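PRD-containing transcription regulator (Lactobacillus casei, PDB 3NUF) probably regulates transcription through a PRD module, a helical domain through which related regulators respond to the sugar phosphotransferase system. Local coordinates at residues 27-36 / 51-62; 79-90 / 105-116. One frame throughout, in Å; residues are numbered along the deposited sequence.

In the fold
Both contacts lie in one all-helical PRD domain and follow in series along the chain: contact 1 pairs helix 25-41 with helix 48-67, and contact 2 then joins helix 84-97, with the turn before it, to helix 104-115. Their centres are about 16 Å apart, contact 1 lying nearer the centre of the folded chain. Each is a pair of neighbouring helices, and the two pairs touch. Helix 48-67 meets helix 104-115 through Leu54 and His57 against His111 and Val107, while Val35 of helix 25-41 reaches Phe112. Phe112 therefore serves contact 2 and the packing between the pairs at once, and the two pairs pack together into one helical bundle.

Contact 1 of 2, residues 27-36 / 51-62. With EDO (1,2-ethanediol), chain G; EDO (1,2-ethanediol), chain F.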
loop_
_atom_site.group_PDB
_atom_site.type_symbol
_atom_site.label_atom_id
_atom_site.label_comp_id
_atom_site.label_asym_id
_atom_site.label_seq_id
_atom_site.Cartn_x
_atom_site.Cartn_y
_atom_site.Cartn_z
ATOM N N ALA A 27 -6.913 -12.324 -0.619
ATOM C CA ALA A 27 -6.191 -11.369 -1.433
ATOM C C ALA A 27 -5.733 -10.180 -0.631
ATOM O O ALA A 27 -4.653 -9.673 -0.865
ATOM C CB ALA A 27 -7.070 -10.927 -2.630
ATOM N N ALA A 28 -6.512 -9.798 0.361
ATOM C CA ALA A 28 -6.102 -8.675 1.203
ATOM C C ALA A 28 -4.901 -9.038 2.063
ATOM O O ALA A 28 -3.941 -8.243 2.204
ATOM C CB ALA A 28 -7.241 -8.151 2.036
ATOM N N THR A 29 -4.897 -10.256 2.607
ATOM C CA THR A 29 -3.752 -10.726 3.377
ATOM C C THR A 29 -2.510 -10.791 2.508
ATOM O O THR A 29 -1.464 -10.318 2.893
ATOM C CB THR A 29 -3.987 -12.074 4.036
ATOM O OG1 THR A 29 -5.159 -11.966 4.862
ATOM C CG2 THR A 29 -2.790 -12.492 4.930
ATOM N N ALA A 30 -2.645 -11.384 1.310
ATOM C CA ALA A 30 -1.528 -11.478 0.380
ATOM C C ALA A 30 -0.948 -10.107 0.040
ATOM O O ALA A 30 0.275 -9.908 0.031
ATOM C CB ALA A 30 -1.945 -12.190 -0.900
ATOM N N LEU A 31 -1.853 -9.161 -0.176
ATOM C CA LEU A 31 -1.411 -7.799 -0.569
ATOM C C LEU A 31 -0.673 -7.089 0.594
ATOM O O LEU A 31 0.386 -6.502 0.375
ATOM C CB LEU A 31 -2.615 -6.978 -1.055
ATOM C CG LEU A 31 -2.321 -5.538 -1.459
ATOM C CD1 LEU A 31 -1.262 -5.482 -2.557
ATOM C CD2 LEU A 31 -3.615 -4.847 -1.926
ATOM N N VAL A 32 -1.267 -7.092 1.790
ATOM C CA VAL A 32 -0.571 -6.510 2.932
ATOM C C VAL A 32 0.791 -7.159 3.146
ATOM O O VAL A 32 1.810 -6.468 3.354
ATOM C CB VAL A 32 -1.455 -6.625 4.196
ATOM C CG1 VAL A 32 -0.680 -6.159 5.433
ATOM C CG2 VAL A 32 -2.668 -5.786 4.049
ATOM N N ASN A 33 0.854 -8.493 3.125
ATOM C CA ASN A 33 2.111 -9.167 3.251
ATOM C C ASN A 33 3.126 -8.703 2.201
ATOM O O ASN A 33 4.303 -8.469 2.481
ATOM C CB ASN A 33 1.948 -10.677 3.078
ATOM C CG ASN A 33 1.228 -11.371 4.216
ATOM O OD1 ASN A 33 1.028 -10.827 5.259
ATOM N ND2 ASN A 33 0.850 -12.626 3.961
ATOM N N TYR A 34 2.663 -8.623 0.929
ATOM C CA TYR A 34 3.513 -8.192 -0.186
ATOM C C TYR A 34 4.090 -6.802 0.062
ATOM O O TYR A 34 5.302 -6.551 -0.117
ATOM C CB TYR A 34 2.736 -8.248 -1.502
ATOM C CG TYR A 34 3.389 -7.586 -2.673
ATOM C CD1 TYR A 34 4.265 -8.287 -3.471
ATOM C CD2 TYR A 34 3.122 -6.267 -3.005
ATOM C CE1 TYR A 34 4.853 -7.691 -4.555
ATOM C CE2 TYR A 34 3.745 -5.660 -4.068
ATOM C CZ TYR A 34 4.588 -6.396 -4.823
ATOM O OH TYR A 34 5.203 -5.808 -5.928
ATOM N N VAL A 35 3.232 -5.883 0.477
ATOM C CA VAL A 35 3.679 -4.499 0.716
ATOM C C VAL A 35 4.699 -4.414 1.876
ATOM O O VAL A 35 5.716 -3.712 1.777
ATOM C CB VAL A 35 2.547 -3.548 0.897
ATOM C CG1 VAL A 35 3.056 -2.143 1.223
ATOM C CG2 VAL A 35 1.713 -3.479 -0.387
ATOM N N ILE A 36 4.442 -5.153 2.949
ATOM C CA ILE A 36 5.366 -5.177 4.095
ATOM C C ILE A 36 6.731 -5.685 3.623
ATOM O O ILE A 36 7.782 -5.105 3.927
ATOM C CB ILE A 36 4.814 -6.041 5.225
ATOM C CG1 ILE A 36 3.641 -5.341 5.898
ATOM C CG2 ILE A 36 5.927 -6.330 6.243
ATOM C CD1 ILE A 36 2.862 -6.214 6.908
ATOM N N LEU A 51 0.756 0.626 9.948
ATOM C CA LEU A 51 0.339 -0.533 9.230
ATOM C C LEU A 51 -1.204 -0.629 9.162
ATOM O O LEU A 51 -1.739 -1.058 8.136
ATOM C CB LEU A 51 1.026 -1.778 9.801
ATOM C CG LEU A 51 0.640 -3.086 9.124
ATOM C CD1 LEU A 51 1.071 -3.037 7.655
ATOM C CD2 LEU A 51 1.221 -4.338 9.791
ATOM N N GLN A 52 -1.938 -0.205 10.203
ATOM C CA GLN A 52 -3.394 -0.112 10.182
ATOM C C GLN A 52 -3.902 0.834 9.102
ATOM O O GLN A 52 -4.806 0.509 8.313
ATOM C CB GLN A 52 -3.912 0.392 11.544
ATOM C CG GLN A 52 -3.949 -0.620 12.637
ATOM C CD GLN A 52 -4.519 -0.016 13.930
ATOM O OE1 GLN A 52 -5.595 0.560 13.908
ATOM N NE2 GLN A 52 -3.805 -0.172 15.023
ATOM N N VAL A 53 -3.340 2.027 9.066
ATOM C CA VAL A 53 -3.710 3.039 8.095
ATOM C C VAL A 53 -3.382 2.583 6.677
ATOM O O VAL A 53 -4.178 2.711 5.764
ATOM C CB VAL A 53 -3.029 4.378 8.462
ATOM C CG1 VAL A 53 -3.272 5.433 7.427
ATOM C CG2 VAL A 53 -3.543 4.890 9.813
ATOM N N LEU A 54 -2.247 1.972 6.518
ATOM C CA LEU A 54 -1.844 1.380 5.223
ATOM C C LEU A 54 -2.800 0.314 4.753
ATOM O O LEU A 54 -3.258 0.267 3.600
ATOM C CB LEU A 54 -0.430 0.811 5.288
ATOM C CG LEU A 54 0.026 0.054 4.067
ATOM C CD1 LEU A 54 0.255 1.025 2.892
ATOM C CD2 LEU A 54 1.312 -0.770 4.372
ATOM N N THR A 55 -3.157 -0.590 5.664
ATOM C CA THR A 55 -4.052 -1.690 5.344
ATOM C C THR A 55 -5.378 -1.177 4.873
ATOM O O THR A 55 -5.944 -1.677 3.904
ATOM C CB THR A 55 -4.215 -2.656 6.563
ATOM O OG1 THR A 55 -2.956 -3.235 6.816
ATOM C CG2 THR A 55 -5.219 -3.757 6.274
ATOM N N ASN A 56 -5.941 -0.182 5.559
ATOM C CA ASN A 56 -7.217 0.368 5.154
ATOM C C ASN A 56 -7.145 0.846 3.702
ATOM O O ASN A 56 -8.039 0.590 2.889
ATOM C CB ASN A 56 -7.647 1.522 6.112
ATOM C CG ASN A 56 -8.979 2.134 5.744
ATOM O OD1 ASN A 56 -10.015 1.557 6.037
ATOM N ND2 ASN A 56 -8.951 3.294 5.043
ATOM N N HIS A 57 -6.062 1.531 3.383
ATOM C CA HIS A 57 -5.925 2.074 2.029
ATOM C C HIS A 57 -5.701 0.959 1.002
ATOM O O HIS A 57 -6.272 0.997 -0.101
ATOM C CB HIS A 57 -4.805 3.093 1.935
ATOM C CG HIS A 57 -4.800 3.812 0.626
ATOM N ND1 HIS A 57 -5.878 4.598 0.246
ATOM C CD2 HIS A 57 -3.951 3.777 -0.431
ATOM C CE1 HIS A 57 -5.663 5.029 -0.996
ATOM N NE2 HIS A 57 -4.500 4.557 -1.425
ATOM N N LEU A 58 -4.895 -0.030 1.362
ATOM C CA LEU A 58 -4.664 -1.163 0.454
ATOM C C LEU A 58 -5.955 -1.929 0.167
ATOM O O LEU A 58 -6.240 -2.311 -0.974
ATOM C CB LEU A 58 -3.588 -2.098 0.951
ATOM C CG LEU A 58 -2.155 -1.598 0.983
ATOM C CD1 LEU A 58 -1.267 -2.583 1.800
ATOM C CD2 LEU A 58 -1.614 -1.298 -0.416
ATOM N N ILE A 59 -6.775 -2.139 1.184
ATOM C CA ILE A 59 -8.077 -2.764 0.973
ATOM C C ILE A 59 -8.972 -1.960 0.050
ATOM O O ILE A 59 -9.628 -2.536 -0.843
ATOM C CB ILE A 59 -8.756 -3.046 2.321
ATOM C CG1 ILE A 59 -7.983 -4.173 3.027
ATOM C CG2 ILE A 59 -10.230 -3.446 2.152
ATOM C CD1 ILE A 59 -8.385 -4.395 4.537
ATOM N N GLU A 60 -8.973 -0.644 0.217
ATOM C CA GLU A 60 -9.721 0.216 -0.675
ATOM C C GLU A 60 -9.243 0.112 -2.136
ATOM O O GLU A 60 -10.045 -0.010 -3.057
ATOM C CB GLU A 60 -9.640 1.671 -0.182
ATOM C CG GLU A 60 -10.277 2.666 -1.126
ATOM C CD GLU A 60 -10.050 4.130 -0.698
ATOM O OE1 GLU A 60 -10.466 4.422 0.452
ATOM O OE2 GLU A 60 -9.459 4.955 -1.467
HETATM N N MSE A 61 -7.931 0.132 -2.323
HETATM C CA MSE A 61 -7.337 -0.022 -3.678
HETATM C C MSE A 61 -7.673 -1.380 -4.298
HETATM O O MSE A 61 -8.032 -1.466 -5.458
HETATM C CB MSE A 61 -5.823 0.124 -3.621
HETATM C CG MSE A 61 -5.315 1.501 -3.246
HETATM SE SE MSE A 61 -3.399 1.587 -3.037
HETATM C CE MSE A 61 -2.982 1.052 -4.810
ATOM N N LEU A 62 -7.530 -2.462 -3.524
ATOM C CA LEU A 62 -7.912 -3.776 -3.987
ATOM C C LEU A 62 -9.370 -3.807 -4.378
ATOM O O LEU A 62 -9.764 -4.322 -5.420
ATOM C CB LEU A 62 -7.536 -4.815 -2.920
ATOM C CG LEU A 62 -7.835 -6.282 -3.234
ATOM C CD1 LEU A 62 -7.041 -6.704 -4.449
ATOM C CD2 LEU A 62 -7.536 -7.136 -1.959
HETATM C C1 EDO G . 6.299 -7.911 -7.882
HETATM O O1 EDO G . 6.865 -6.794 -7.193
HETATM C C2 EDO G . 5.810 -7.424 -9.218
HETATM O O2 EDO G . 4.416 -7.732 -9.355
HETATM C C1 EDO F . -11.462 -7.097 -0.988
HETATM O O1 EDO F . -12.410 -7.636 -1.926
HETATM C C2 EDO F . -11.103 -5.641 -1.251
HETATM O O2 EDO F . -12.151 -4.729 -0.903
#
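Val35 and Leu58 meet methyl to methyl across 27-36 and 51-62, while the rings turn away from this interface: Tyr34 stacks with His96 and has O1 of an ethanediol, probably from the crystallisation liquor, at its edge and in its plane, and the His57 ring meets His111 of helix 104-115. The contact itself is an aliphatic helix-helix interface of the PRD bundle, the two segments running at 126° to each other with axes 10.0 Å apart. Val35 works with both branches: CG2 reaches Leu58 CD1 at 3.8 Å, and CG1 comes tip to tip with Leu54 CD2 at 3.9 Å. Its CG1 lies opposite the backbone N (chi1 177°), which leaves CG2 beside that N and directed at Leu58. Branched, wholly apolar residues suit these buried places. Leu31 passes its CD2 over the backbone of the partner helix, 3.8 Å from Leu58 O. Val32 crosses Thr55 at about a right angle, its CG2 3.8 Å from Thr55 OG1. That buried hydroxyl is satisfied within its own helix: OG1 donates to Leu51 O at 2.8 Å, while Thr55 N reaches the same oxygen from the opposite face of the carbonyl, so a threonine can sit among aliphatic neighbours. At one end Ile36 CD1 packs on Leu51 CD1 in one of the two modelled conformers of that leucine. At the other, small alanines let a leucine approach the main chain, and Leu62 CD2 comes within 3.7 Å of Ala28 N.

Contact 2 of 2, residues 79-90 / 105-116; sequences FAEVSQKSLDLA and KYVLSIHFEAAQ
Hydrogen bonds gather on Glu113, whose carboxylate faces the start of helix 84-97. Its OE1 accepts from Ser83 OG on the syn lone pair and from Ser86 OG nearly along its C-O bond, each at 2.7 Å; OE2 takes Ser83 N at 2.9 Å from above the carboxylate plane. A bend at chi2 (76°) turns the acid toward these donors. Ser83 is also the N-cap, weakly accepting from Ser86 N, and the helix's N-terminal end would probably favour a negative charge here. With an alanine in place of Glu113 the charge is gone, and Ser83 N and both serine hydroxyls would probably be left without this acceptor. Gln116 NE2 donates to Phe112 O at 3.0 Å and only weakly to Ser86 OG, while waters join its OE1 to Ser83 OG and to Lys85 NZ, which also binds Ala42 O. The helices pair closely in the PRD bundle, axes 8.0 Å apart, and Ala90 is a knob in the hole made by Lys105, Leu108, Ser109 and Phe112, where a small residue permits the approach. In CH-pi contacts, Leu89 CB sits beside it over the Phe112 face, 3.9 Å from the centroid, and at the turn before the helix Tyr106 CB stands 3.5 Å above the Phe79 ring centre. Val82 and Ile110 side chains cross at about a right angle, Val82 CG2 3.7 Å from Ile110 CD1.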
loop_
_atom_site.group_PDB
_atom_site.type_symbol
_atom_site.label_atom_id
_atom_site.label_comp_id
_atom_site.label_asym_id
_atom_site.label_seq_id
_atom_site.Cartn_x
_atom_site.Cartn_y
_atom_site.Cartn_z
ATOM N N PHE A 79 2.268 16.337 -5.279
ATOM C CA PHE A 79 3.193 15.269 -4.821
ATOM C C PHE A 79 4.594 15.491 -5.370
ATOM O O PHE A 79 5.419 14.612 -5.325
ATOM C CB PHE A 79 2.593 13.898 -5.255
ATOM C CG PHE A 79 1.273 13.609 -4.649
ATOM C CD1 PHE A 79 0.108 14.104 -5.227
ATOM C CD2 PHE A 79 1.148 12.803 -3.522
ATOM C CE1 PHE A 79 -1.140 13.873 -4.645
ATOM C CE2 PHE A 79 -0.099 12.563 -2.949
ATOM C CZ PHE A 79 -1.231 13.117 -3.492
ATOM N N ALA A 80 4.865 16.703 -5.868
ATOM C CA ALA A 80 6.137 17.019 -6.502
ATOM C C ALA A 80 7.296 16.760 -5.579
ATOM O O ALA A 80 8.361 16.400 -6.075
ATOM C CB ALA A 80 6.143 18.532 -6.876
ATOM N N GLU A 81 7.156 16.980 -4.300
ATOM C CA GLU A 81 8.282 16.797 -3.374
ATOM C C GLU A 81 8.317 15.479 -2.595
ATOM O O GLU A 81 9.157 15.259 -1.733
ATOM C CB GLU A 81 8.402 18.049 -2.512
ATOM C CG GLU A 81 8.848 19.321 -3.401
ATOM C CD GLU A 81 10.195 19.142 -4.157
ATOM O OE1 GLU A 81 11.214 18.898 -3.464
ATOM O OE2 GLU A 81 10.232 19.252 -5.423
ATOM N N VAL A 82 7.471 14.536 -2.984
ATOM C CA VAL A 82 7.584 13.155 -2.472
ATOM C C VAL A 82 8.824 12.487 -3.035
ATOM O O VAL A 82 9.139 12.627 -4.191
ATOM C CB VAL A 82 6.329 12.331 -2.833
ATOM C CG1 VAL A 82 6.491 10.909 -2.375
ATOM C CG2 VAL A 82 5.103 12.971 -2.243
ATOM N N SER A 83 9.570 11.774 -2.210
ATOM C CA SER A 83 10.785 11.161 -2.688
ATOM C C SER A 83 10.517 10.161 -3.791
ATOM O O SER A 83 9.498 9.448 -3.798
ATOM C CB SER A 83 11.512 10.455 -1.559
ATOM O OG SER A 83 10.879 9.247 -1.083
ATOM N N GLN A 84 11.467 10.053 -4.701
ATOM C CA GLN A 84 11.332 9.133 -5.798
ATOM C C GLN A 84 11.170 7.697 -5.313
ATOM O O GLN A 84 10.446 6.900 -5.917
ATOM C CB GLN A 84 12.517 9.252 -6.758
ATOM C CG GLN A 84 12.234 8.607 -8.081
ATOM C CD GLN A 84 11.191 9.361 -8.803
ATOM O OE1 GLN A 84 11.348 10.568 -9.018
ATOM N NE2 GLN A 84 10.112 8.713 -9.159
ATOM N N LYS A 85 11.866 7.330 -4.247
ATOM C CA LYS A 85 11.840 5.967 -3.704
ATOM C C LYS A 85 10.405 5.634 -3.297
ATOM O O LYS A 85 9.884 4.553 -3.642
ATOM C CB LYS A 85 12.791 5.849 -2.546
ATOM C CG LYS A 85 12.807 4.499 -1.905
ATOM C CD LYS A 85 13.944 4.487 -0.838
ATOM C CE LYS A 85 13.986 3.183 -0.149
ATOM N NZ LYS A 85 15.173 3.142 0.751
ATOM N N SER A 86 9.729 6.539 -2.616
ATOM C CA SER A 86 8.335 6.307 -2.225
ATOM C C SER A 86 7.425 6.176 -3.431
ATOM O O SER A 86 6.520 5.352 -3.425
ATOM C CB SER A 86 7.840 7.385 -1.338
ATOM O OG SER A 86 8.492 7.276 -0.039
ATOM N N LEU A 87 7.582 7.063 -4.395
ATOM C CA LEU A 87 6.749 7.046 -5.611
ATOM C C LEU A 87 6.975 5.767 -6.374
ATOM O O LEU A 87 6.026 5.152 -6.893
ATOM C CB LEU A 87 7.000 8.290 -6.457
ATOM C CG LEU A 87 6.442 9.575 -5.932
ATOM C CD1 LEU A 87 7.179 10.788 -6.632
ATOM C CD2 LEU A 87 4.950 9.614 -6.154
ATOM N N ASP A 88 8.225 5.326 -6.483
ATOM C CA ASP A 88 8.542 4.106 -7.245
ATOM C C ASP A 88 7.971 2.863 -6.535
ATOM O O ASP A 88 7.454 1.952 -7.192
ATOM C CB ASP A 88 10.052 3.934 -7.415
ATOM C CG ASP A 88 10.678 4.957 -8.367
ATOM O OD1 ASP A 88 9.962 5.712 -9.065
ATOM O OD2 ASP A 88 11.952 4.975 -8.395
ATOM N N LEU A 89 8.090 2.789 -5.212
ATOM C CA LEU A 89 7.505 1.664 -4.487
ATOM C C LEU A 89 5.993 1.672 -4.683
ATOM O O LEU A 89 5.380 0.608 -4.911
ATOM C CB LEU A 89 7.891 1.703 -3.005
ATOM C CG LEU A 89 9.336 1.438 -2.679
ATOM C CD1 LEU A 89 9.661 1.855 -1.252
ATOM C CD2 LEU A 89 9.596 -0.064 -2.874
ATOM N N ALA A 90 5.356 2.835 -4.561
ATOM C CA ALA A 90 3.915 2.918 -4.762
ATOM C C ALA A 90 3.525 2.485 -6.165
ATOM O O ALA A 90 2.537 1.744 -6.334
ATOM C CB ALA A 90 3.426 4.318 -4.478
ATOM N N LYS A 105 -0.760 5.744 -7.500
ATOM C CA LYS A 105 0.511 5.782 -6.796
ATOM C C LYS A 105 0.655 6.988 -5.891
ATOM O O LYS A 105 1.437 6.924 -4.933
ATOM C CB LYS A 105 1.678 5.705 -7.783
ATOM C CG LYS A 105 1.907 6.926 -8.619
ATOM C CD LYS A 105 3.031 6.756 -9.643
ATOM C CE LYS A 105 3.170 7.929 -10.528
ATOM N NZ LYS A 105 4.352 7.822 -11.505
ATOM N N TYR A 106 0.027 8.107 -6.207
ATOM C CA TYR A 106 0.307 9.333 -5.422
ATOM C C TYR A 106 -0.120 9.240 -3.985
ATOM O O TYR A 106 0.688 9.395 -3.051
ATOM C CB TYR A 106 -0.261 10.551 -6.158
ATOM C CG TYR A 106 0.326 10.778 -7.526
ATOM C CD1 TYR A 106 1.681 11.014 -7.659
ATOM C CD2 TYR A 106 -0.456 10.735 -8.688
ATOM C CE1 TYR A 106 2.216 11.192 -8.901
ATOM C CE2 TYR A 106 0.081 10.902 -9.921
ATOM C CZ TYR A 106 1.417 11.113 -10.044
ATOM O OH TYR A 106 1.988 11.265 -11.288
ATOM N N VAL A 107 -1.372 8.931 -3.747
ATOM C CA VAL A 107 -1.849 8.825 -2.356
ATOM C C VAL A 107 -1.100 7.687 -1.648
ATOM O O VAL A 107 -0.701 7.826 -0.487
ATOM C CB VAL A 107 -3.348 8.659 -2.282
ATOM C CG1 VAL A 107 -3.829 8.200 -0.898
ATOM C CG2 VAL A 107 -4.006 9.981 -2.653
ATOM N N LEU A 108 -0.877 6.561 -2.330
ATOM C CA LEU A 108 -0.140 5.451 -1.701
ATOM C C LEU A 108 1.279 5.853 -1.329
ATOM O O LEU A 108 1.774 5.473 -0.257
ATOM C CB LEU A 108 -0.149 4.217 -2.588
ATOM C CG LEU A 108 0.665 3.024 -2.052
ATOM C CD1 LEU A 108 0.153 2.530 -0.705
ATOM C CD2 LEU A 108 0.675 1.883 -3.072
ATOM N N SER A 109 1.935 6.689 -2.125
ATOM C CA SER A 109 3.302 7.105 -1.813
ATOM C C SER A 109 3.445 7.784 -0.465
ATOM O O SER A 109 4.508 7.662 0.163
ATOM C CB SER A 109 3.859 7.967 -2.954
ATOM O OG SER A 109 3.382 9.287 -2.911
ATOM N N ILE A 110 2.414 8.462 -0.024
ATOM C CA ILE A 110 2.502 9.148 1.272
ATOM C C ILE A 110 2.656 8.169 2.424
ATOM O O ILE A 110 3.307 8.499 3.417
ATOM C CB ILE A 110 1.266 10.050 1.460
ATOM C CG1 ILE A 110 1.137 11.054 0.328
ATOM C CG2 ILE A 110 1.263 10.785 2.826
ATOM C CD1 ILE A 110 2.365 11.866 0.017
ATOM N N HIS A 111 2.108 6.979 2.326
ATOM C CA HIS A 111 2.271 5.976 3.356
ATOM C C HIS A 111 3.732 5.595 3.460
ATOM O O HIS A 111 4.262 5.462 4.536
ATOM C CB HIS A 111 1.397 4.788 3.054
ATOM C CG HIS A 111 -0.055 5.076 3.126
ATOM N ND1 HIS A 111 -0.846 4.656 4.167
ATOM C CD2 HIS A 111 -0.888 5.674 2.237
ATOM C CE1 HIS A 111 -2.089 5.052 3.951
ATOM N NE2 HIS A 111 -2.152 5.678 2.791
ATOM N N PHE A 112 4.401 5.358 2.342
ATOM C CA PHE A 112 5.819 5.031 2.342
ATOM C C PHE A 112 6.623 6.236 2.836
ATOM O O PHE A 112 7.616 6.053 3.552
ATOM C CB PHE A 112 6.305 4.645 0.935
ATOM C CG PHE A 112 5.798 3.345 0.444
ATOM C CD1 PHE A 112 6.302 2.168 0.932
ATOM C CD2 PHE A 112 4.865 3.264 -0.559
ATOM C CE1 PHE A 112 5.836 0.935 0.470
ATOM C CE2 PHE A 112 4.384 2.046 -1.023
ATOM C CZ PHE A 112 4.805 0.892 -0.498
ATOM N N GLU A 113 6.269 7.455 2.449
ATOM C CA GLU A 113 6.993 8.644 2.865
ATOM C C GLU A 113 6.892 8.816 4.391
ATOM O O GLU A 113 7.912 9.113 5.058
ATOM C CB GLU A 113 6.432 9.840 2.093
ATOM C CG GLU A 113 7.336 11.074 1.996
ATOM C CD GLU A 113 8.475 10.940 1.006
ATOM O OE1 GLU A 113 8.898 9.810 0.660
ATOM O OE2 GLU A 113 9.054 11.993 0.606
ATOM N N ALA A 114 5.698 8.648 4.942
ATOM C CA ALA A 114 5.498 8.747 6.392
ATOM C C ALA A 114 6.291 7.669 7.139
ATOM O O ALA A 114 6.855 7.949 8.230
ATOM C CB ALA A 114 4.026 8.696 6.717
ATOM N N ALA A 115 6.347 6.461 6.630
ATOM C CA ALA A 115 7.075 5.388 7.295
ATOM C C ALA A 115 8.584 5.624 7.357
ATOM O O ALA A 115 9.248 5.047 8.204
ATOM C CB ALA A 115 6.766 4.028 6.666
ATOM N N GLN A 116 9.120 6.447 6.457
ATOM C CA GLN A 116 10.539 6.838 6.424
ATOM C C GLN A 116 10.777 8.096 7.244
ATOM O O GLN A 116 11.909 8.558 7.319
ATOM C CB GLN A 116 10.950 7.111 4.980
ATOM C CG GLN A 116 11.120 5.870 4.216
ATOM C CD GLN A 116 11.305 6.126 2.772
ATOM O OE1 GLN A 116 12.442 6.162 2.289
ATOM N NE2 GLN A 116 10.205 6.278 2.031
HETATM O O HOH W 1 12.934 7.866 0.243
HETATM O O HOH W 2 14.674 4.965 2.956
#